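PDB 6N36: beta-lactamase from Chitinophaga pinensis, which probably hydrolyses the beta-lactam ring of antibiotics with two zinc ions, as metallo-beta-lactamases do. Local coordinates for residues Leu6-Lys14 with Gly125-Val133; Val105-Leu113 with Met154-Asn165. One frame throughout, in Å; residues are numbered along the deposited sequence. Where two conformers were deposited one is given.

Contact 1: residues Leu6-Lys14 with Gly125-Val133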
loop_
_atom_site.group_PDB
_atom_site.type_symbol
_atom_site.label_atom_id
_atom_site.label_comp_id
_atom_site.label_asym_id
_atom_site.label_seq_id
_atom_site.Cartn_x
_atom_site.Cartn_y
_atom_site.Cartn_z
ATOM N N LEU A 6 18.861 -9.327 -9.847
ATOM C CA LEU A 6 17.552 -9.714 -9.207
ATOM C C LEU A 6 17.360 -11.229 -9.281
ATOM O O LEU A 6 17.782 -11.827 -10.313
ATOM C CB LEU A 6 16.380 -9.031 -9.930
ATOM C CG LEU A 6 16.325 -7.507 -9.858
ATOM C CD1 LEU A 6 15.107 -6.983 -10.607
ATOM C CD2 LEU A 6 16.295 -7.011 -8.421
ATOM N N ILE A 7 16.703 -11.808 -8.270
ATOM C CA ILE A 7 16.250 -13.228 -8.279
ATOM C C ILE A 7 15.425 -13.458 -9.546
ATOM O O ILE A 7 14.466 -12.707 -9.792
ATOM C CB ILE A 7 15.454 -13.600 -7.014
ATOM C CG1 ILE A 7 16.314 -13.489 -5.754
ATOM C CG2 ILE A 7 14.811 -14.979 -7.133
ATOM C CD1 ILE A 7 15.497 -13.503 -4.483
ATOM N N LYS A 8 15.803 -14.474 -10.316
ATOM C CA LYS A 8 15.070 -14.933 -11.520
ATOM C C LYS A 8 13.790 -15.630 -11.060
ATOM O O LYS A 8 13.780 -16.214 -9.950
ATOM C CB LYS A 8 15.943 -15.883 -12.353
ATOM C CG LYS A 8 17.318 -15.343 -12.732
ATOM C CD LYS A 8 17.273 -13.952 -13.360
ATOM C CE LYS A 8 18.558 -13.161 -13.203
ATOM N NZ LYS A 8 18.282 -11.703 -13.156
ATOM N N ASP A 9 12.751 -15.593 -11.892
ATOM C CA ASP A 9 11.622 -16.542 -11.761
ATOM C C ASP A 9 10.850 -16.220 -10.481
ATOM O O ASP A 9 10.346 -17.173 -9.837
ATOM C CB ASP A 9 12.171 -17.970 -11.710
ATOM C CG ASP A 9 11.386 -18.952 -12.551
ATOM O OD1 ASP A 9 10.192 -19.144 -12.243
ATOM O OD2 ASP A 9 11.973 -19.487 -13.520
ATOM N N LEU A 10 10.798 -14.944 -10.084
ATOM C CA LEU A 10 9.941 -14.530 -8.946
ATOM C C LEU A 10 8.495 -14.915 -9.246
ATOM O O LEU A 10 8.029 -14.692 -10.384
ATOM C CB LEU A 10 10.039 -13.019 -8.728
ATOM C CG LEU A 10 11.269 -12.545 -7.960
ATOM C CD1 LEU A 10 11.328 -11.019 -7.959
ATOM C CD2 LEU A 10 11.250 -13.101 -6.548
ATOM N N TYR A 11 7.776 -15.369 -8.237
ATOM C CA TYR A 11 6.336 -15.665 -8.379
ATOM C C TYR A 11 5.537 -14.391 -8.678
ATOM O O TYR A 11 5.675 -13.418 -7.946
ATOM C CB TYR A 11 5.781 -16.295 -7.113
ATOM C CG TYR A 11 4.282 -16.390 -7.083
ATOM C CD1 TYR A 11 3.625 -17.279 -7.913
ATOM C CD2 TYR A 11 3.521 -15.609 -6.236
ATOM C CE1 TYR A 11 2.245 -17.392 -7.889
ATOM C CE2 TYR A 11 2.142 -15.707 -6.203
ATOM C CZ TYR A 11 1.507 -16.614 -7.027
ATOM O OH TYR A 11 0.148 -16.741 -6.996
ATOM N N VAL A 12 4.695 -14.459 -9.696
ATOM C CA VAL A 12 3.699 -13.397 -10.009
ATOM C C VAL A 12 2.337 -14.058 -10.190
ATOM O O VAL A 12 2.193 -14.853 -11.140
ATOM C CB VAL A 12 4.135 -12.539 -11.214
ATOM C CG1 VAL A 12 3.147 -11.446 -11.542
ATOM C CG2 VAL A 12 5.515 -11.944 -11.004
ATOM N N ASP A 13 1.366 -13.754 -9.351
ATOM C CA ASP A 13 -0.046 -14.213 -9.446
ATOM C C ASP A 13 -0.631 -13.633 -10.743
ATOM O O ASP A 13 -0.470 -12.430 -10.953
ATOM C CB ASP A 13 -0.805 -13.782 -8.200
ATOM C CG ASP A 13 -2.271 -14.198 -8.055
ATOM O OD1 ASP A 13 -2.990 -14.166 -9.016
ATOM O OD2 ASP A 13 -2.712 -14.478 -6.910
ATOM N N LYS A 14 -1.368 -14.397 -11.523
ATOM C CA LYS A 14 -1.923 -13.832 -12.782
ATOM C C LYS A 14 -2.749 -12.572 -12.469
ATOM O O LYS A 14 -2.745 -11.603 -13.302
ATOM C CB LYS A 14 -2.732 -14.904 -13.513
ATOM C CG LYS A 14 -4.086 -15.199 -12.878
ATOM C CD LYS A 14 -4.926 -16.250 -13.656
ATOM C CE LYS A 14 -5.053 -17.530 -12.861
ATOM N NZ LYS A 14 -5.631 -17.317 -11.509
ATOM N N GLY A 125 18.114 -13.027 2.165
ATOM C CA GLY A 125 19.381 -13.803 2.154
ATOM C C GLY A 125 19.667 -14.447 0.803
ATOM O O GLY A 125 20.736 -15.118 0.671
ATOM N N LYS A 126 18.773 -14.297 -0.187
ATOM C CA LYS A 126 18.866 -14.986 -1.505
ATOM C C LYS A 126 18.965 -13.938 -2.614
ATOM O O LYS A 126 18.800 -14.311 -3.801
ATOM C CB LYS A 126 17.690 -15.949 -1.664
ATOM C CG LYS A 126 17.649 -17.036 -0.597
ATOM C CD LYS A 126 16.877 -18.259 -1.008
ATOM C CE LYS A 126 15.426 -17.941 -1.316
ATOM N NZ LYS A 126 14.923 -18.789 -2.427
ATOM N N GLY A 127 19.354 -12.711 -2.241
ATOM C CA GLY A 127 19.532 -11.553 -3.129
ATOM C C GLY A 127 18.225 -10.798 -3.345
ATOM O O GLY A 127 17.217 -11.100 -2.653
ATOM N N SER A 128 18.251 -9.885 -4.304
ATOM C CA SER A 128 17.247 -8.805 -4.454
ATOM C C SER A 128 15.979 -9.384 -5.068
ATOM O O SER A 128 16.024 -10.157 -6.045
ATOM C CB SER A 128 17.777 -7.652 -5.242
ATOM O OG SER A 128 18.674 -6.873 -4.462
ATOM N N MET A 129 14.848 -9.018 -4.512
ATOM C CA MET A 129 13.555 -9.346 -5.150
ATOM C C MET A 129 13.089 -8.138 -5.977
ATOM O O MET A 129 12.193 -8.340 -6.772
ATOM C CB MET A 129 12.526 -9.721 -4.095
ATOM C CG MET A 129 12.874 -11.034 -3.399
ATOM S SD MET A 129 11.748 -11.386 -2.073
ATOM C CE MET A 129 12.579 -10.417 -0.824
ATOM N N PHE A 130 13.623 -6.941 -5.732
ATOM C CA PHE A 130 13.221 -5.743 -6.520
ATOM C C PHE A 130 14.397 -4.777 -6.596
ATOM O O PHE A 130 15.315 -4.867 -5.750
ATOM C CB PHE A 130 11.988 -5.074 -5.906
ATOM C CG PHE A 130 12.133 -4.716 -4.449
ATOM C CD1 PHE A 130 12.712 -3.527 -4.046
ATOM C CD2 PHE A 130 11.714 -5.587 -3.466
ATOM C CE1 PHE A 130 12.900 -3.232 -2.706
ATOM C CE2 PHE A 130 11.793 -5.235 -2.115
ATOM C CZ PHE A 130 12.444 -4.078 -1.735
ATOM N N LEU A 131 14.384 -3.881 -7.582
ATOM C CA LEU A 131 15.442 -2.870 -7.738
ATOM C C LEU A 131 15.365 -1.942 -6.546
ATOM O O LEU A 131 14.309 -1.411 -6.208
ATOM C CB LEU A 131 15.305 -2.093 -9.048
ATOM C CG LEU A 131 15.614 -2.863 -10.322
ATOM C CD1 LEU A 131 15.470 -1.960 -11.514
ATOM C CD2 LEU A 131 17.012 -3.468 -10.293
ATOM N N PRO A 132 16.488 -1.656 -5.898
ATOM C CA PRO A 132 16.485 -0.837 -4.706
ATOM C C PRO A 132 16.170 0.631 -4.966
ATOM O O PRO A 132 16.351 1.163 -6.090
ATOM C CB PRO A 132 17.883 -0.937 -4.110
ATOM C CG PRO A 132 18.657 -1.751 -5.058
ATOM C CD PRO A 132 17.819 -2.200 -6.220
ATOM N N VAL A 133 15.621 1.239 -3.939
ATOM C CA VAL A 133 15.234 2.661 -3.940
ATOM C C VAL A 133 15.768 3.329 -2.680
ATOM O O VAL A 133 15.492 2.850 -1.581
ATOM C CB VAL A 133 13.712 2.858 -4.062
ATOM C CG1 VAL A 133 13.431 4.336 -4.215
ATOM C CG2 VAL A 133 13.064 1.995 -5.150
#
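L6 lays CD2 over one face of the F130-L131 peptide, 3.5 Å from F130 C and almost straight above it, while L6 CD1 stays on that side of the peptide, displaced towards L131 N, and meets L131 CD2 at 4.0 Å, the two leucine side chains crossing at about a right angle. One main-chain bond joins the segments. I7 N donates to S128 O at 2.9 Å, with an N-H...O angle of 175° and the donor nearly along the C=O axis, which sets the local register of I7 against S128. With CG1 beside the backbone N and CG2 anti to it (chi1 -63°), the longer branch of I7 is directed at the other loop: CG1 comes within 3.3 Å of K126 O and CD1 reaches M129 CG at 3.8 Å. L10 reaches M129 with both methyls, crossing its side chain at about a right angle: CD1 is only 3.1 Å from M129 O, a tight approach, and CD2 packs on M129 CG. Both segments are loops, and the pairing lays the N-terminal tail across the connection between helix 110-114 and strand 137-139. Beneath it, M129 and F130 pack on Y86 of helix 86-89, whose hydroxyl also bonds Y11 O; F130 also touches L113 of helix 110-114, and L131 touches A93 of helix 92-99.

Contact 2: residues Val105-Leu113 with Met154-Asn165; sequences VNEKDAALL and MRQHPGHTPGAN. With ZN (zinc ion), chain C.
D109 and G163 bring the two backbones to 4.2 Å between CA atoms, where the chain passing from strand 102-106 into helix 110-114 meets the type I turn T161-A164. G163 carries no side chain, and the D109 carboxylate lies against it: OD1 accepts a weak, bent bond from G163 N at 2.9 Å. The other oxygen, D109 OD2, is met on its syn side by T161 OG1 at 2.9 Å, a hydroxyl held between its own N and carbonyl carbon by chi1 61°. The same OD2 also takes a hydrogen bond from A84 N, and a water lies within hydrogen-bonding distance of both OD2 and G163 O. N106 supplies the second polar centre. With CG anti to the backbone N (chi1 -168°), its amide is placed between Q156 and the turn, and OD1 is gripped from opposite faces: by Q156 NE2 at 3.0 Å, and by K108 N at 3.0 Å with an angle of 167°, which makes an Asx turn. N106 ND2 makes a weak bond to G163 O and a sounder one to a water that itself donates to P162 O and A164 O, which gives these two carbonyls a donor. M154 CE packs on N106 CG at 3.8 Å. The turn directly follows H160, whose NE2 binds zinc at 2.1 Å together with H83, H85 and three waters; S187 O accepts from H160 ND1 and so fixes the ring's rotation. D109, bonded to A84 between H83 and H85, thus links two ligand loops as a second-shell residue, in the dinuclear zinc site of the metallo-beta-lactamase alpha-beta/beta-alpha sandwich.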
loop_
_atom_site.group_PDB
_atom_site.type_symbol
_atom_site.label_atom_id
_atom_site.label_comp_id
_atom_site.label_asym_id
_atom_site.label_seq_id
_atom_site.Cartn_x
_atom_site.Cartn_y
_atom_site.Cartn_z
ATOM N N VAL A 105 9.489 7.081 2.750
ATOM C CA VAL A 105 9.371 5.692 3.276
ATOM C C VAL A 105 9.504 5.712 4.794
ATOM O O VAL A 105 10.335 6.479 5.339
ATOM C CB VAL A 105 10.348 4.711 2.624
ATOM C CG1 VAL A 105 11.790 5.043 2.933
ATOM C CG2 VAL A 105 10.019 3.268 2.994
ATOM N N ASN A 106 8.648 4.957 5.440
ATOM C CA ASN A 106 8.766 4.583 6.858
ATOM C C ASN A 106 10.225 4.255 7.168
ATOM O O ASN A 106 10.821 3.452 6.512
ATOM C CB ASN A 106 7.839 3.406 7.160
ATOM C CG ASN A 106 7.644 3.092 8.625
ATOM O OD1 ASN A 106 8.518 3.376 9.444
ATOM N ND2 ASN A 106 6.577 2.392 8.922
ATOM N N GLU A 107 10.792 4.924 8.154
ATOM C CA GLU A 107 12.185 4.691 8.598
ATOM C C GLU A 107 12.422 3.191 8.786
ATOM O O GLU A 107 13.515 2.752 8.486
ATOM C CB GLU A 107 12.481 5.432 9.909
ATOM C CG GLU A 107 11.371 5.312 10.941
ATOM C CD GLU A 107 11.730 5.524 12.399
ATOM O OE1 GLU A 107 10.952 5.046 13.269
ATOM O OE2 GLU A 107 12.747 6.195 12.667
ATOM N N LYS A 108 11.401 2.463 9.248
ATOM C CA LYS A 108 11.555 1.037 9.615
ATOM C C LYS A 108 11.654 0.146 8.360
ATOM O O LYS A 108 12.068 -0.993 8.517
ATOM C CB LYS A 108 10.417 0.614 10.543
ATOM C CG LYS A 108 10.381 1.343 11.884
ATOM C CD LYS A 108 9.149 1.023 12.711
ATOM C CE LYS A 108 9.162 -0.373 13.306
ATOM N NZ LYS A 108 10.065 -0.461 14.495
ATOM N N ASP A 109 11.246 0.650 7.172
ATOM C CA ASP A 109 11.393 -0.133 5.901
ATOM C C ASP A 109 12.482 0.476 5.006
ATOM O O ASP A 109 12.718 -0.046 3.907
ATOM C CB ASP A 109 10.084 -0.270 5.108
ATOM C CG ASP A 109 9.298 -1.578 5.313
ATOM O OD1 ASP A 109 9.787 -2.468 6.088
ATOM O OD2 ASP A 109 8.206 -1.707 4.690
ATOM N N ALA A 110 13.150 1.546 5.421
ATOM C CA ALA A 110 14.106 2.230 4.523
ATOM C C ALA A 110 15.253 1.306 4.106
ATOM O O ALA A 110 15.629 1.279 2.916
ATOM C CB ALA A 110 14.622 3.474 5.189
ATOM N N ALA A 111 15.841 0.548 5.047
ATOM C CA ALA A 111 16.968 -0.340 4.701
ATOM C C ALA A 111 16.500 -1.450 3.761
ATOM O O ALA A 111 17.170 -1.714 2.757
ATOM C CB ALA A 111 17.613 -0.901 5.931
ATOM N N LEU A 112 15.308 -1.976 4.009
ATOM C CA LEU A 112 14.749 -3.049 3.147
ATOM C C LEU A 112 14.535 -2.517 1.731
ATOM O O LEU A 112 14.846 -3.176 0.762
ATOM C CB LEU A 112 13.453 -3.515 3.794
ATOM C CG LEU A 112 12.738 -4.685 3.113
ATOM C CD1 LEU A 112 13.615 -5.923 3.114
ATOM C CD2 LEU A 112 11.425 -4.988 3.833
ATOM N N LEU A 113 13.943 -1.352 1.593
ATOM C CA LEU A 113 13.725 -0.750 0.258
ATOM C C LEU A 113 15.071 -0.474 -0.433
ATOM O O LEU A 113 15.181 -0.667 -1.608
ATOM C CB LEU A 113 12.914 0.536 0.468
ATOM C CG LEU A 113 12.410 1.168 -0.827
ATOM C CD1 LEU A 113 11.431 0.239 -1.555
ATOM C CD2 LEU A 113 11.799 2.499 -0.506
ATOM N N MET A 154 0.754 9.279 7.797
ATOM C CA MET A 154 1.259 7.875 7.829
ATOM C C MET A 154 1.056 7.314 9.244
ATOM O O MET A 154 1.345 8.064 10.231
ATOM C CB MET A 154 2.729 7.786 7.434
ATOM C CG MET A 154 3.185 6.342 7.329
ATOM S SD MET A 154 3.800 5.702 8.968
ATOM C CE MET A 154 5.496 6.189 8.827
ATOM N N ARG A 155 0.489 6.116 9.373
ATOM C CA ARG A 155 0.435 5.438 10.676
ATOM C C ARG A 155 1.240 4.153 10.579
ATOM O O ARG A 155 0.997 3.383 9.637
ATOM C CB ARG A 155 -0.988 5.172 11.160
ATOM C CG ARG A 155 -1.848 6.411 11.368
ATOM C CD ARG A 155 -1.304 7.366 12.396
ATOM N NE ARG A 155 -0.867 6.773 13.643
ATOM C CZ ARG A 155 -1.617 6.638 14.741
ATOM N NH1 ARG A 155 -2.893 6.996 14.736
ATOM N NH2 ARG A 155 -1.097 6.035 15.795
ATOM N N GLN A 156 2.153 3.922 11.518
ATOM C CA GLN A 156 2.988 2.706 11.515
ATOM C C GLN A 156 2.135 1.514 11.949
ATOM O O GLN A 156 1.584 1.520 13.064
ATOM C CB GLN A 156 4.253 2.839 12.365
ATOM C CG GLN A 156 5.230 3.883 11.851
ATOM C CD GLN A 156 6.425 3.968 12.776
ATOM O OE1 GLN A 156 6.257 3.888 14.005
ATOM N NE2 GLN A 156 7.613 4.171 12.221
ATOM N N HIS A 157 2.078 0.501 11.089
ATOM C CA HIS A 157 1.289 -0.733 11.275
ATOM C C HIS A 157 2.225 -1.912 11.067
ATOM O O HIS A 157 2.038 -2.683 10.147
ATOM C CB HIS A 157 0.044 -0.692 10.402
ATOM C CG HIS A 157 -0.935 0.302 10.865
ATOM N ND1 HIS A 157 -1.851 0.884 10.017
ATOM C CD2 HIS A 157 -1.182 0.804 12.112
ATOM C CE1 HIS A 157 -2.555 1.754 10.694
ATOM N NE2 HIS A 157 -2.183 1.758 11.979
ATOM N N PRO A 158 3.270 -2.046 11.904
ATOM C CA PRO A 158 4.331 -3.009 11.645
ATOM C C PRO A 158 3.851 -4.462 11.789
ATOM O O PRO A 158 2.795 -4.758 12.410
ATOM C CB PRO A 158 5.361 -2.716 12.683
ATOM C CG PRO A 158 4.559 -2.127 13.820
ATOM C CD PRO A 158 3.551 -1.230 13.107
ATOM N N GLY A 159 4.648 -5.358 11.217
ATOM C CA GLY A 159 4.496 -6.808 11.361
ATOM C C GLY A 159 4.672 -7.474 10.011
ATOM O O GLY A 159 5.668 -8.189 9.807
ATOM N N HIS A 160 3.780 -7.214 9.103
ATOM C CA HIS A 160 3.878 -7.815 7.740
ATOM C C HIS A 160 5.249 -7.460 7.139
ATOM O O HIS A 160 5.930 -8.333 6.592
ATOM C CB HIS A 160 2.704 -7.300 6.906
ATOM C CG HIS A 160 2.668 -7.937 5.592
ATOM N ND1 HIS A 160 2.054 -9.151 5.389
ATOM C CD2 HIS A 160 3.204 -7.564 4.418
ATOM C CE1 HIS A 160 2.242 -9.502 4.139
ATOM N NE2 HIS A 160 2.934 -8.573 3.520
ATOM N N THR A 161 5.724 -6.228 7.354
ATOM C CA THR A 161 7.128 -5.843 7.302
ATOM C C THR A 161 7.364 -4.942 8.507
ATOM O O THR A 161 6.400 -4.411 9.051
ATOM C CB THR A 161 7.572 -5.080 6.058
ATOM O OG1 THR A 161 6.836 -3.869 5.986
ATOM C CG2 THR A 161 7.312 -5.870 4.799
ATOM N N PRO A 162 8.613 -4.756 8.938
ATOM C CA PRO A 162 8.850 -3.858 10.067
ATOM C C PRO A 162 8.274 -2.466 9.796
ATOM O O PRO A 162 7.873 -1.756 10.796
ATOM C CB PRO A 162 10.369 -3.877 10.189
ATOM C CG PRO A 162 10.722 -5.262 9.751
ATOM C CD PRO A 162 9.849 -5.473 8.541
ATOM N N GLY A 163 8.358 -1.998 8.550
ATOM C CA GLY A 163 7.911 -0.635 8.189
ATOM C C GLY A 163 6.555 -0.591 7.521
ATOM O O GLY A 163 6.183 0.481 6.940
ATOM N N ALA A 164 5.755 -1.635 7.598
ATOM C CA ALA A 164 4.388 -1.612 7.057
ATOM C C ALA A 164 3.591 -0.475 7.678
ATOM O O ALA A 164 3.763 -0.114 8.908
ATOM C CB ALA A 164 3.675 -2.925 7.208
ATOM N N ASN A 165 2.801 0.194 6.839
ATOM C CA ASN A 165 2.100 1.404 7.286
ATOM C C ASN A 165 0.841 1.628 6.451
ATOM O O ASN A 165 0.691 1.094 5.311
ATOM C CB ASN A 165 3.029 2.600 7.283
ATOM C CG ASN A 165 3.792 2.878 6.016
ATOM O OD1 ASN A 165 4.776 3.570 6.070
ATOM N ND2 ASN A 165 3.289 2.530 4.842
HETATM ZN ZN ZN C . 3.462 -8.428 1.477
HETATM O O HOH W 1 6.588 3.447 4.036
HETATM O O HOH W 2 5.781 0.219 10.716
HETATM O O HOH W 3 6.709 0.693 4.174
HETATM O O HOH W 4 1.144 -8.223 0.839
HETATM O O HOH W 5 3.636 -8.819 -0.506
HETATM O O HOH W 6 3.236 -10.667 1.398
#

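How the contacts relate
From the N terminus the segments come in the order 6-14, 105-113, 125-133 and 154-165, so the two contacts cross instead of nesting. Contact 1 closes a loop of 110 residues that takes in most of the seven-stranded sheet; contact 2 closes one of 40 residues, from strand 102-106 of that sheet to strand 150-156 of the five-stranded one. Their centres lie 19 Å apart, yet they touch: V133 N is 3.0 Å from L113 O, a probable hydrogen bond, and F130 CZ packs 3.6 Å from L112 O. Helix 110-114 therefore joins the loop 125-133, on which the N-terminal tail rests, to the segment that carries D109 and packs on the zinc-site turn.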